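Side-chain contacts in D-3-phosphoglycerate dehydrogenase oxidoreductase protein (Ralstonia solanacearum, PDB 3GG9), which probably oxidises 3-phosphoglycerate with the help of NAD, as a member of the D-isomer specific 2-hydroxyacid dehydrogenase family: residues S107-A110 against P111-T115; L114-A117 against L118-A121; L223-D227 against E228-I232; G286-L289 against L290-N294; Y309-Y312 against F313-F317. One frame throughout, in Å; residues are numbered along the deposited sequence.

Interaction 1: S107-A110 against P111-T115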
loop_
_atom_site.group_PDB
_atom_site.type_symbol
_atom_site.label_atom_id
_atom_site.label_comp_id
_atom_site.label_asym_id
_atom_site.label_seq_id
_atom_site.Cartn_x
_atom_site.Cartn_y
_atom_site.Cartn_z
ATOM N N SER A 107 20.497 1.329 -5.887
ATOM C CA SER A 107 19.548 2.388 -6.235
ATOM C C SER A 107 18.569 2.602 -5.070
ATOM O O SER A 107 18.127 1.629 -4.440
ATOM C CB SER A 107 18.818 2.053 -7.547
ATOM O OG SER A 107 17.711 2.911 -7.789
ATOM N N PRO A 108 18.237 3.875 -4.767
ATOM C CA PRO A 108 17.318 4.074 -3.649
ATOM C C PRO A 108 15.840 3.915 -4.027
ATOM O O PRO A 108 15.014 3.887 -3.147
ATOM C CB PRO A 108 17.602 5.530 -3.221
ATOM C CG PRO A 108 17.894 6.240 -4.611
ATOM C CD PRO A 108 18.655 5.159 -5.395
ATOM N N VAL A 109 15.501 3.822 -5.319
ATOM C CA VAL A 109 14.101 3.971 -5.720
ATOM C C VAL A 109 13.187 2.839 -5.251
ATOM O O VAL A 109 12.136 3.125 -4.685
ATOM C CB VAL A 109 13.967 4.157 -7.232
ATOM C CG1 VAL A 109 12.497 4.338 -7.631
ATOM C CG2 VAL A 109 14.818 5.376 -7.649
ATOM N N ALA A 110 13.581 1.588 -5.490
ATOM C CA ALA A 110 12.763 0.411 -5.058
ATOM C C ALA A 110 12.506 0.327 -3.561
ATOM O O ALA A 110 11.360 0.105 -3.157
ATOM C CB ALA A 110 13.334 -0.905 -5.575
ATOM N N PRO A 111 13.550 0.494 -2.723
ATOM C CA PRO A 111 13.224 0.522 -1.292
ATOM C C PRO A 111 12.493 1.765 -0.805
ATOM O O PRO A 111 11.794 1.688 0.181
ATOM C CB PRO A 111 14.602 0.378 -0.610
ATOM C CG PRO A 111 15.547 0.984 -1.608
ATOM C CD PRO A 111 15.013 0.524 -2.939
ATOM N N ALA A 112 12.649 2.919 -1.471
ATOM C CA ALA A 112 11.853 4.081 -1.089
ATOM C C ALA A 112 10.369 3.855 -1.405
ATOM O O ALA A 112 9.487 4.174 -0.595
ATOM C CB ALA A 112 12.345 5.352 -1.822
ATOM N N GLU A 113 10.080 3.327 -2.587
ATOM C CA GLU A 113 8.700 3.093 -2.963
ATOM C C GLU A 113 8.104 2.039 -2.054
ATOM O O GLU A 113 6.946 2.109 -1.679
ATOM C CB GLU A 113 8.596 2.640 -4.397
ATOM C CG GLU A 113 8.939 3.805 -5.339
ATOM C CD GLU A 113 8.516 3.570 -6.764
ATOM O OE1 GLU A 113 7.905 2.528 -7.033
ATOM O OE2 GLU A 113 8.776 4.445 -7.628
ATOM N N LEU A 114 8.925 1.082 -1.718
ATOM C CA LEU A 114 8.456 -0.001 -0.830
ATOM C C LEU A 114 8.106 0.542 0.558
ATOM O O LEU A 114 7.089 0.146 1.144
ATOM C CB LEU A 114 9.513 -1.079 -0.737
ATOM C CG LEU A 114 9.069 -2.402 -0.075
ATOM C CD1 LEU A 114 9.279 -2.393 1.466
ATOM C CD2 LEU A 114 7.603 -2.774 -0.440
ATOM N N THR A 115 8.973 1.388 1.106
ATOM C CA THR A 115 8.670 2.126 2.344
ATOM C C THR A 115 7.299 2.801 2.328
ATOM O O THR A 115 6.518 2.685 3.271
ATOM C CB THR A 115 9.777 3.183 2.659
ATOM O OG1 THR A 115 11.034 2.518 2.742
ATOM C CG2 THR A 115 9.493 3.902 3.975
#

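Interaction 2: L114-A117 against L118-A121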
loop_
_atom_site.group_PDB
_atom_site.type_symbol
_atom_site.label_atom_id
_atom_site.label_comp_id
_atom_site.label_asym_id
_atom_site.label_seq_id
_atom_site.Cartn_x
_atom_site.Cartn_y
_atom_site.Cartn_z
ATOM N N LEU A 114 8.925 1.082 -1.718
ATOM C CA LEU A 114 8.456 -0.001 -0.830
ATOM C C LEU A 114 8.106 0.542 0.558
ATOM O O LEU A 114 7.089 0.146 1.144
ATOM C CB LEU A 114 9.513 -1.079 -0.737
ATOM C CG LEU A 114 9.069 -2.402 -0.075
ATOM C CD1 LEU A 114 9.279 -2.393 1.466
ATOM C CD2 LEU A 114 7.603 -2.774 -0.440
ATOM N N THR A 115 8.973 1.388 1.106
ATOM C CA THR A 115 8.670 2.126 2.344
ATOM C C THR A 115 7.299 2.801 2.328
ATOM O O THR A 115 6.518 2.685 3.271
ATOM C CB THR A 115 9.777 3.183 2.659
ATOM O OG1 THR A 115 11.034 2.518 2.742
ATOM C CG2 THR A 115 9.493 3.902 3.975
ATOM N N TRP A 116 7.001 3.496 1.241
ATOM C CA TRP A 116 5.733 4.200 1.111
ATOM C C TRP A 116 4.550 3.278 0.924
ATOM O O TRP A 116 3.467 3.571 1.403
ATOM C CB TRP A 116 5.772 5.204 -0.066
ATOM C CG TRP A 116 4.809 6.306 0.217
ATOM C CD1 TRP A 116 3.599 6.508 -0.364
ATOM C CD2 TRP A 116 4.942 7.309 1.235
ATOM N NE1 TRP A 116 2.977 7.617 0.201
ATOM C CE2 TRP A 116 3.789 8.117 1.185
ATOM C CE3 TRP A 116 5.943 7.613 2.171
ATOM C CZ2 TRP A 116 3.599 9.205 2.048
ATOM C CZ3 TRP A 116 5.753 8.688 3.031
ATOM C CH2 TRP A 116 4.600 9.474 2.959
ATOM N N ALA A 117 4.766 2.165 0.236
ATOM C CA ALA A 117 3.734 1.156 0.038
ATOM C C ALA A 117 3.314 0.634 1.408
ATOM O O ALA A 117 2.135 0.444 1.667
ATOM C CB ALA A 117 4.293 0.002 -0.844
ATOM N N LEU A 118 4.291 0.458 2.289
ATOM C CA LEU A 118 4.021 0.013 3.674
ATOM C C LEU A 118 3.339 1.063 4.547
ATOM O O LEU A 118 2.474 0.731 5.329
ATOM C CB LEU A 118 5.312 -0.450 4.345
ATOM C CG LEU A 118 5.848 -1.821 3.955
ATOM C CD1 LEU A 118 7.163 -2.058 4.675
ATOM C CD2 LEU A 118 4.829 -2.903 4.313
ATOM N N VAL A 119 3.754 2.325 4.428
ATOM C CA VAL A 119 3.063 3.465 5.050
ATOM C C VAL A 119 1.586 3.485 4.706
ATOM O O VAL A 119 0.761 3.545 5.601
ATOM C CB VAL A 119 3.693 4.887 4.642
ATOM C CG1 VAL A 119 2.828 5.997 5.139
ATOM C CG2 VAL A 119 5.076 5.021 5.217
ATOM N N MET A 120 1.267 3.486 3.403
ATOM C CA MET A 120 -0.115 3.461 2.927
ATOM C C MET A 120 -0.868 2.172 3.315
ATOM O O MET A 120 -2.022 2.230 3.741
ATOM C CB MET A 120 -0.139 3.732 1.423
ATOM C CG MET A 120 0.500 5.090 1.146
ATOM S SD MET A 120 -0.054 5.813 -0.387
ATOM C CE MET A 120 -1.492 6.657 0.290
ATOM N N ALA A 121 -0.191 1.031 3.213
ATOM C CA ALA A 121 -0.811 -0.251 3.526
ATOM C C ALA A 121 -1.177 -0.264 4.997
ATOM O O ALA A 121 -2.304 -0.582 5.338
ATOM C CB ALA A 121 0.121 -1.407 3.172
#

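Interaction 3: L223-D227 against E228-I232. Unlike the reference sequence in segment 228-232: Ser231 (reference Gly). With SO4 (sulfate ion), chain F; SO4 (sulfate ion), chain E.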
loop_
_atom_site.group_PDB
_atom_site.type_symbol
_atom_site.label_atom_id
_atom_site.label_comp_id
_atom_site.label_asym_id
_atom_site.label_seq_id
_atom_site.Cartn_x
_atom_site.Cartn_y
_atom_site.Cartn_z
ATOM N N LEU A 223 18.430 4.600 7.956
ATOM C CA LEU A 223 19.818 4.657 8.411
ATOM C C LEU A 223 20.539 3.396 7.980
ATOM O O LEU A 223 19.939 2.325 7.927
ATOM C CB LEU A 223 19.869 4.750 9.943
ATOM C CG LEU A 223 19.211 5.934 10.652
ATOM C CD1 LEU A 223 19.135 5.695 12.154
ATOM C CD2 LEU A 223 19.988 7.220 10.347
ATOM N N ARG A 224 21.823 3.526 7.673
ATOM C CA ARG A 224 22.691 2.384 7.458
ATOM C C ARG A 224 23.103 1.882 8.835
ATOM O O ARG A 224 23.216 2.679 9.791
ATOM C CB ARG A 224 23.922 2.777 6.630
ATOM C CG ARG A 224 23.609 3.255 5.187
ATOM C CD ARG A 224 23.514 2.098 4.190
ATOM N NE ARG A 224 22.788 2.469 2.969
ATOM C CZ ARG A 224 22.339 1.618 2.040
ATOM N NH1 ARG A 224 21.700 2.087 0.979
ATOM N NH2 ARG A 224 22.518 0.301 2.155
ATOM N N LEU A 225 23.290 0.569 8.936
ATOM C CA LEU A 225 23.714 -0.060 10.191
ATOM C C LEU A 225 25.240 -0.024 10.333
ATOM O O LEU A 225 25.968 -0.500 9.456
ATOM C CB LEU A 225 23.226 -1.506 10.282
ATOM C CG LEU A 225 23.447 -2.210 11.634
ATOM C CD1 LEU A 225 22.799 -1.464 12.776
ATOM C CD2 LEU A 225 22.953 -3.641 11.571
ATOM N N ASN A 226 25.691 0.560 11.438
ATOM C CA ASN A 226 27.104 0.625 11.815
ATOM C C ASN A 226 27.169 0.801 13.332
ATOM O O ASN A 226 26.123 0.867 13.985
ATOM C CB ASN A 226 27.835 1.768 11.073
ATOM C CG ASN A 226 27.167 3.128 11.265
ATOM O OD1 ASN A 226 26.802 3.498 12.372
ATOM N ND2 ASN A 226 27.011 3.879 10.172
ATOM N N ASP A 227 28.378 0.917 13.885
ATOM C CA ASP A 227 28.563 1.020 15.349
ATOM C C ASP A 227 27.900 2.236 15.980
ATOM O O ASP A 227 27.501 2.201 17.147
ATOM C CB ASP A 227 30.048 0.976 15.725
ATOM C CG ASP A 227 30.670 -0.383 15.478
ATOM O OD1 ASP A 227 31.828 -0.426 15.012
ATOM O OD2 ASP A 227 30.006 -1.410 15.741
ATOM N N GLU A 228 27.767 3.303 15.200
ATOM C CA GLU A 228 27.094 4.503 15.666
ATOM C C GLU A 228 25.578 4.319 15.761
ATOM O O GLU A 228 24.953 4.858 16.676
ATOM C CB GLU A 228 27.434 5.695 14.760
ATOM C CG GLU A 228 28.841 6.289 14.965
ATOM C CD GLU A 228 29.965 5.360 14.507
ATOM O OE1 GLU A 228 30.016 5.014 13.303
ATOM O OE2 GLU A 228 30.796 4.970 15.362
ATOM N N THR A 229 24.998 3.544 14.839
ATOM C CA THR A 229 23.541 3.429 14.718
ATOM C C THR A 229 22.919 2.137 15.255
ATOM O O THR A 229 21.686 2.026 15.336
ATOM C CB THR A 229 23.094 3.548 13.266
ATOM O OG1 THR A 229 23.646 2.457 12.519
ATOM C CG2 THR A 229 23.543 4.860 12.659
ATOM N N ARG A 230 23.742 1.151 15.596
ATOM C CA ARG A 230 23.210 -0.051 16.242
ATOM C C ARG A 230 22.543 0.323 17.569
ATOM O O ARG A 230 23.158 1.002 18.399
ATOM C CB ARG A 230 24.316 -1.070 16.466
ATOM C CG ARG A 230 23.826 -2.419 16.950
ATOM C CD ARG A 230 24.972 -3.399 17.112
ATOM N NE ARG A 230 25.744 -3.555 15.878
ATOM C CZ ARG A 230 25.486 -4.456 14.932
ATOM N NH1 ARG A 230 26.256 -4.511 13.851
ATOM N NH2 ARG A 230 24.469 -5.306 15.067
ATOM N N SER A 231 21.279 -0.093 17.728
ATOM C CA SER A 231 20.434 0.167 18.911
ATOM C C SER A 231 20.183 1.641 19.166
ATOM O O SER A 231 19.924 2.037 20.302
ATOM C CB SER A 231 20.998 -0.482 20.191
ATOM O OG SER A 231 21.291 -1.847 19.988
ATOM N N ILE A 232 20.229 2.450 18.106
ATOM C CA ILE A 232 20.063 3.898 18.236
ATOM C C ILE A 232 18.632 4.255 18.636
ATOM O O ILE A 232 18.363 5.344 19.149
ATOM C CB ILE A 232 20.490 4.637 16.932
ATOM C CG1 ILE A 232 20.765 6.127 17.192
ATOM C CG2 ILE A 232 19.483 4.393 15.792
ATOM C CD1 ILE A 232 21.405 6.859 16.030
HETATM S S SO4 F . 21.253 5.696 1.648
HETATM O O1 SO4 F . 21.329 4.743 0.544
HETATM O O2 SO4 F . 21.995 5.205 2.821
HETATM O O3 SO4 F . 21.873 6.943 1.189
HETATM O O4 SO4 F . 19.849 5.872 2.044
HETATM S S SO4 E . 22.659 -1.205 -1.928
HETATM O O1 SO4 E . 22.007 -2.430 -2.341
HETATM O O2 SO4 E . 24.012 -1.162 -2.450
HETATM O O3 SO4 E . 21.912 -0.069 -2.453
HETATM O O4 SO4 E . 22.664 -1.171 -0.466
#

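Interaction 4: G286-L289 against L290-N294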
loop_
_atom_site.group_PDB
_atom_site.type_symbol
_atom_site.label_atom_id
_atom_site.label_comp_id
_atom_site.label_asym_id
_atom_site.label_seq_id
_atom_site.Cartn_x
_atom_site.Cartn_y
_atom_site.Cartn_z
ATOM N N GLY A 286 8.186 -18.760 11.754
ATOM C CA GLY A 286 7.359 -17.764 12.426
ATOM C C GLY A 286 8.174 -16.787 13.244
ATOM O O GLY A 286 9.411 -16.888 13.322
ATOM N N HIS A 287 7.454 -15.858 13.866
ATOM C CA HIS A 287 8.028 -14.759 14.620
ATOM C C HIS A 287 6.920 -14.091 15.412
ATOM O O HIS A 287 5.773 -14.002 14.947
ATOM C CB HIS A 287 8.663 -13.720 13.680
ATOM C CG HIS A 287 9.573 -12.771 14.386
ATOM N ND1 HIS A 287 9.107 -11.659 15.050
ATOM C CD2 HIS A 287 10.918 -12.770 14.549
ATOM C CE1 HIS A 287 10.123 -11.013 15.591
ATOM N NE2 HIS A 287 11.233 -11.667 15.300
ATOM N N THR A 288 7.264 -13.614 16.602
ATOM C CA THR A 288 6.333 -12.885 17.493
ATOM C C THR A 288 5.558 -11.782 16.753
ATOM O O THR A 288 4.338 -11.666 16.890
ATOM C CB THR A 288 7.122 -12.300 18.703
ATOM O OG1 THR A 288 7.737 -13.380 19.420
ATOM C CG2 THR A 288 6.236 -11.566 19.661
ATOM N N LEU A 289 6.269 -10.991 15.950
ATOM C CA LEU A 289 5.669 -9.872 15.218
ATOM C C LEU A 289 4.634 -10.296 14.187
ATOM O O LEU A 289 3.706 -9.541 13.905
ATOM C CB LEU A 289 6.749 -9.043 14.527
ATOM C CG LEU A 289 7.557 -8.059 15.367
ATOM C CD1 LEU A 289 8.512 -7.371 14.426
ATOM C CD2 LEU A 289 6.642 -7.018 16.090
ATOM N N LEU A 290 4.787 -11.505 13.645
ATOM C CA LEU A 290 3.857 -12.040 12.653
ATOM C C LEU A 290 2.525 -12.403 13.285
ATOM O O LEU A 290 1.514 -12.470 12.599
ATOM C CB LEU A 290 4.452 -13.257 11.914
ATOM C CG LEU A 290 5.747 -13.111 11.101
ATOM C CD1 LEU A 290 6.068 -14.368 10.301
ATOM C CD2 LEU A 290 5.634 -11.951 10.170
ATOM N N ARG A 291 2.529 -12.636 14.595
ATOM C CA ARG A 291 1.302 -12.966 15.313
ATOM C C ARG A 291 0.638 -11.754 15.977
ATOM O O ARG A 291 -0.298 -11.906 16.757
ATOM C CB ARG A 291 1.572 -14.086 16.322
ATOM C CG ARG A 291 2.180 -15.312 15.653
ATOM C CD ARG A 291 2.302 -16.487 16.614
ATOM N NE ARG A 291 3.361 -16.307 17.611
ATOM C CZ ARG A 291 4.661 -16.529 17.407
ATOM N NH1 ARG A 291 5.499 -16.354 18.414
ATOM N NH2 ARG A 291 5.134 -16.917 16.218
ATOM N N MET A 292 1.125 -10.558 15.646
ATOM C CA MET A 292 0.563 -9.293 16.128
ATOM C C MET A 292 -0.229 -8.574 15.036
ATOM O O MET A 292 0.326 -8.207 13.994
ATOM C CB MET A 292 1.687 -8.385 16.650
ATOM C CG MET A 292 2.176 -8.742 18.059
ATOM S SD MET A 292 3.493 -7.676 18.713
ATOM C CE MET A 292 4.809 -8.814 18.717
ATOM N N GLU A 293 -1.522 -8.359 15.291
ATOM C CA GLU A 293 -2.431 -7.685 14.351
ATOM C C GLU A 293 -2.024 -6.231 14.051
ATOM O O GLU A 293 -2.333 -5.705 12.978
ATOM C CB GLU A 293 -3.878 -7.742 14.853
ATOM C CG GLU A 293 -4.167 -6.929 16.124
ATOM C CD GLU A 293 -5.657 -6.786 16.442
ATOM O OE1 GLU A 293 -6.516 -7.176 15.608
ATOM O OE2 GLU A 293 -5.963 -6.275 17.541
ATOM N N ASN A 294 -1.330 -5.598 14.999
ATOM C CA ASN A 294 -0.808 -4.226 14.799
ATOM C C ASN A 294 0.652 -4.177 14.317
ATOM O O ASN A 294 1.325 -3.160 14.466
ATOM C CB ASN A 294 -0.998 -3.367 16.055
ATOM C CG ASN A 294 -0.323 -3.959 17.278
ATOM O OD1 ASN A 294 -0.150 -5.177 17.378
ATOM N ND2 ASN A 294 0.047 -3.105 18.219
#

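Interaction 5: Y309-Y312 against F313-F317. With SO4 (sulfate ion), chain E.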
loop_
_atom_site.group_PDB
_atom_site.type_symbol
_atom_site.label_atom_id
_atom_site.label_comp_id
_atom_site.label_asym_id
_atom_site.label_seq_id
_atom_site.Cartn_x
_atom_site.Cartn_y
_atom_site.Cartn_z
ATOM N N TYR A 309 16.310 -5.669 -9.863
ATOM C CA TYR A 309 17.048 -6.915 -10.172
ATOM C C TYR A 309 17.796 -6.804 -11.525
ATOM O O TYR A 309 18.977 -7.145 -11.638
ATOM C CB TYR A 309 16.094 -8.117 -10.172
ATOM C CG TYR A 309 15.997 -8.865 -8.825
ATOM C CD1 TYR A 309 16.194 -8.204 -7.607
ATOM C CD2 TYR A 309 15.685 -10.228 -8.782
ATOM C CE1 TYR A 309 16.110 -8.896 -6.368
ATOM C CE2 TYR A 309 15.608 -10.923 -7.546
ATOM C CZ TYR A 309 15.824 -10.239 -6.351
ATOM O OH TYR A 309 15.741 -10.893 -5.122
ATOM N N GLU A 310 17.119 -6.290 -12.539
ATOM C CA GLU A 310 17.786 -6.103 -13.828
ATOM C C GLU A 310 19.088 -5.302 -13.666
ATOM O O GLU A 310 20.127 -5.749 -14.132
ATOM C CB GLU A 310 16.857 -5.460 -14.872
ATOM C CG GLU A 310 15.719 -6.368 -15.394
ATOM C CD GLU A 310 16.151 -7.531 -16.316
ATOM O OE1 GLU A 310 15.230 -8.294 -16.725
ATOM O OE2 GLU A 310 17.375 -7.699 -16.638
ATOM N N MET A 311 19.023 -4.155 -12.978
ATOM C CA MET A 311 20.177 -3.274 -12.726
ATOM C C MET A 311 21.220 -3.951 -11.828
ATOM O O MET A 311 22.399 -4.020 -12.185
ATOM C CB MET A 311 19.733 -1.938 -12.089
ATOM C CG MET A 311 20.894 -0.953 -11.813
ATOM S SD MET A 311 20.564 0.296 -10.525
ATOM C CE MET A 311 19.551 1.444 -11.466
ATOM N N TYR A 312 20.776 -4.457 -10.679
ATOM C CA TYR A 312 21.679 -5.084 -9.710
ATOM C C TYR A 312 22.472 -6.264 -10.289
ATOM O O TYR A 312 23.694 -6.254 -10.235
ATOM C CB TYR A 312 20.936 -5.491 -8.437
ATOM C CG TYR A 312 20.742 -4.362 -7.430
ATOM C CD1 TYR A 312 21.412 -4.375 -6.210
ATOM C CD2 TYR A 312 19.895 -3.279 -7.697
ATOM C CE1 TYR A 312 21.239 -3.344 -5.277
ATOM C CE2 TYR A 312 19.714 -2.240 -6.768
ATOM C CZ TYR A 312 20.382 -2.289 -5.558
ATOM O OH TYR A 312 20.218 -1.269 -4.637
ATOM N N PHE A 313 21.773 -7.253 -10.845
ATOM C CA PHE A 313 22.417 -8.411 -11.473
ATOM C C PHE A 313 23.129 -8.079 -12.782
ATOM O O PHE A 313 24.210 -8.615 -13.065
ATOM C CB PHE A 313 21.402 -9.523 -11.663
ATOM C CG PHE A 313 20.921 -10.083 -10.346
ATOM C CD1 PHE A 313 21.640 -11.094 -9.724
ATOM C CD2 PHE A 313 19.814 -9.534 -9.705
ATOM C CE1 PHE A 313 21.234 -11.602 -8.501
ATOM C CE2 PHE A 313 19.382 -10.037 -8.436
ATOM C CZ PHE A 313 20.114 -11.068 -7.854
ATOM N N GLY A 314 22.536 -7.204 -13.583
ATOM C CA GLY A 314 23.228 -6.756 -14.802
ATOM C C GLY A 314 24.655 -6.333 -14.465
ATOM O O GLY A 314 25.612 -6.788 -15.093
ATOM N N ILE A 315 24.789 -5.493 -13.443
ATOM C CA ILE A 315 26.093 -5.015 -12.991
ATOM C C ILE A 315 26.962 -6.098 -12.378
ATOM O O ILE A 315 28.136 -6.176 -12.710
ATOM C CB ILE A 315 25.959 -3.783 -12.041
ATOM C CG1 ILE A 315 25.533 -2.560 -12.849
ATOM C CG2 ILE A 315 27.266 -3.482 -11.319
ATOM C CD1 ILE A 315 24.969 -1.441 -12.000
ATOM N N ALA A 316 26.414 -6.930 -11.487
ATOM C CA ALA A 316 27.209 -8.017 -10.901
ATOM C C ALA A 316 27.720 -9.021 -11.958
ATOM O O ALA A 316 28.859 -9.495 -11.853
ATOM C CB ALA A 316 26.437 -8.739 -9.761
ATOM N N PHE A 317 26.897 -9.301 -12.974
ATOM C CA PHE A 317 27.258 -10.199 -14.080
ATOM C C PHE A 317 28.292 -9.568 -15.007
ATOM O O PHE A 317 29.276 -10.214 -15.363
ATOM C CB PHE A 317 26.041 -10.617 -14.909
ATOM C CG PHE A 317 25.013 -11.426 -14.159
ATOM C CD1 PHE A 317 25.297 -12.004 -12.923
ATOM C CD2 PHE A 317 23.745 -11.609 -14.702
ATOM C CE1 PHE A 317 24.329 -12.752 -12.253
ATOM C CE2 PHE A 317 22.783 -12.371 -14.041
ATOM C CZ PHE A 317 23.076 -12.938 -12.813
HETATM S S SO4 E . 22.659 -1.205 -1.928
HETATM O O1 SO4 E . 22.007 -2.430 -2.341
HETATM O O2 SO4 E . 24.012 -1.162 -2.450
HETATM O O3 SO4 E . 21.912 -0.069 -2.453
HETATM O O4 SO4 E . 22.664 -1.171 -0.466
#

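Interaction 1: S107-A110 against P111-T115
Ala110 and Pro111 form the tight centre of this local contact: the peptide link between them holds the methyl CB of Ala110 3.4 Å from CD of the proline ring. The same ring settles against the preceding turn, with CG of Pro111 3.3 Å from Pro108 O. Since Pro111 N carries no hydrogen, its CD, and not an N-H, faces Ser107 O. The first bond between the segments comes one residue later, where Ala112 N donates to Pro108 O. Glu113 N then reaches Val109 O at 2.9 Å (N-H...O 163°). Looser is the side where Val109 and Glu113 run alongside each other, pointing the same way. There CG1 of Val109, anti to its own N, comes no nearer than 3.7 Å to OE2 of Glu113. The Glu113 residue is buried, and its two carboxylate oxygens are met by Leu158 N and Lys159 N of the second subunit. Farther along, Pro111 O accepts from both N and OG1 of Thr115, which arrive from opposite faces of the carbonyl plane. A proline in an early alpha-helical turn, followed by regular i to i+4 bonding, illustrates the start of helix 109-123, which here also lines the dimer interface.

Interaction 2: L114-A117 against L118-A121
Ala117 O accepts the N-H of Ala121 at 2.9 Å, the shortest of four successive i to i+4 backbone bonds that set the spacing of the side chains. Straightest among them is Met120 N to Trp116 O (N-H...O 179°), and this pair also carries the main side-chain contact. Met120 CG leaves beside its own N (chi1 -59°) and passes near the pyrrole part of the indole; from there SD stands 3.6 Å from Trp116 NE1. The sulfur lies 4.4 Å from the centroid of the five-membered ring in an oblique Met-aromatic contact. Val119 approaches the indole differently: its CB sits over one face, displaced toward the rim, while CG2 comes 4.1 Å from Trp116 CE3. Around the helix, Leu114 and Leu118 slant across each other, their CD1 methyls 3.9 Å apart. Tyr178 adds an edge-to-face partner for the indole, and Met120 and Phe182 of the second subunit pack on it as well. What results is a buried alpha-helix with an i to i+4 Met-aromatic pair, packed on the parallel sheet of the Rossmann-type domain through Thr115 and Val119 and against the second subunit through Trp116 and Met120.

Interaction 3: L223-D227 against E228-I232
Between strand 218-221 and helix 235-238 the chain folds back in a compact loop without regular secondary structure, closing with a type II beta turn from Thr229 to Ile232. Its core is an Asx motif. Asn226 OD1 accepts from Thr229 N at 3.1 Å and more weakly from Glu228 N, while Asn226 O takes the N-H of Arg230 at 2.9 Å. Thr229 ties the loop back to its start. With OG1 set between its own N and carbonyl carbon (chi1 63°), the hydroxyl donates to Arg224 O over 2.8 Å, in the carbonyl plane and on a lone pair, and receives the N-H of Asn226. One hydroxyl thus links two consecutive peptide groups. Apolar contacts flank this polar centre: Leu225 CG lies over one face of the Arg230 guanidinium, offset toward its rim, and Leu223 meets Ile232 at about a right angle, CD1 to CG2 3.9 Å. The Arg224 side chain leads away to two sulfate ions, probably from the crystallisation liquor, one also bound by Lys170 N and Ile171 N, consistent with an anion pocket beside the Rossmann-type glycine-rich turn. Arg224 grips that sulfate edge-on, NE to O2 at 2.9 Å and NH1 to O1 at 2.7 Å, the latter almost straight at 175°.

Interaction 4: G286-L289 against L290-N294
His287 and Leu290 touch at the entrance of a 3-10 turn, CB of the histidine 3.9 Å from CG of the leucine. The imidazole itself swings away from this contact, with CG anti to the backbone N (chi1 -165°), and reaches forward along its own chain: ND1 accepts the N-H of Leu289 at 3.1 Å. Because that donor lies near the ring plane, the bond fixes the rotation of the imidazole, whose ring also meets Phe278 edge-to-face. Arg291 takes a third direction. Its chain bends at chi3, bringing the guanidinium back over the turn so that Thr288 CA sits 3.7 Å above one face, toward the rim. His287 O lies over a face too, 3.2 Å from Arg291 NH2, but at an angle too poor for a hydrogen bond. Met292 returns to the turn from its far end, its CE 3.7 Å from CD2 of Leu289; the still closer approach of this methyl to Thr288 CG2 is too short to be relied on. Leu289 rests further on Val262 and Leu265 of helix 260-267. Backbone bonds of the i to i+3 kind, Leu290 N to His287 O and Arg291 N to Thr288 O among them, mark a 3-10 turn within the crossover joining the adjacent parallel strands 272-275 and 295-297 of the Rossmann-type sheet.

Interaction 5: Y309-Y312 against F313-F317
Phe313 leans on Tyr309, one helical turn earlier, along one side, from CB through CD2 to CE2. At the root, CB lies 3.4 Å from Tyr309 O, the carbonyl that also accepts Phe313 N; CB also sits over one face of the Phe317 ring, toward its rim. With CG anti to the carbonyl carbon (chi1 -66°), the phenyl group is directed back toward Tyr309, and CD2 passes 3.2 Å from the same Tyr309 O, which lies near the plane of the phenyl ring. One atom further, CE2 stands 3.5 Å above the plane of the Tyr309 ring and over its centre, at similar distances from all of its atoms. The pair is therefore T-shaped, the edge of Phe313 against the face of Tyr309, with centroids 5.0 Å apart and planes at 66°. Beyond, the phenyl group packs on Val15 and Ile55, while Tyr309 OH is bonded to Arg58. Elsewhere on the helix the packing is lighter: the Met311 and Ile315 side chains lie alongside each other, CG and CD1 4.1 Å apart. Tyr312 points to a sulfate, its OH 3.0 Å from O3 and 3.1 Å from O1, and Ser107 N donates to the same OH. An i to i+4 aromatic pair on an alpha-helix, buried against loops of the N-terminal part of the chain, suits the family's two-domain fold, in which the C-terminal helix rejoins the N-terminal domain.

Interactions 1 and 2 are consecutive turns of helix 109-123, their centres 10 Å apart, and both touch the second subunit. Interaction 5 lies on helix 306-324, yet joins interaction 1 directly: Ser107 N is 2.9 Å from Tyr312 OH, a probable hydrogen bond. Interactions 3 and 5, with centres about 27 Å apart, are bridged by one sulfate that both Arg224 and Tyr312 reach, although their own nearest atoms stay about 7 Å apart. This sulfate and a second one held by Arg224 are consistent with an anion-binding cleft between the two domains. Interaction 4 lies farthest from that cleft, its centre about 34 Å from that of interaction 5, on the nucleotide-binding side.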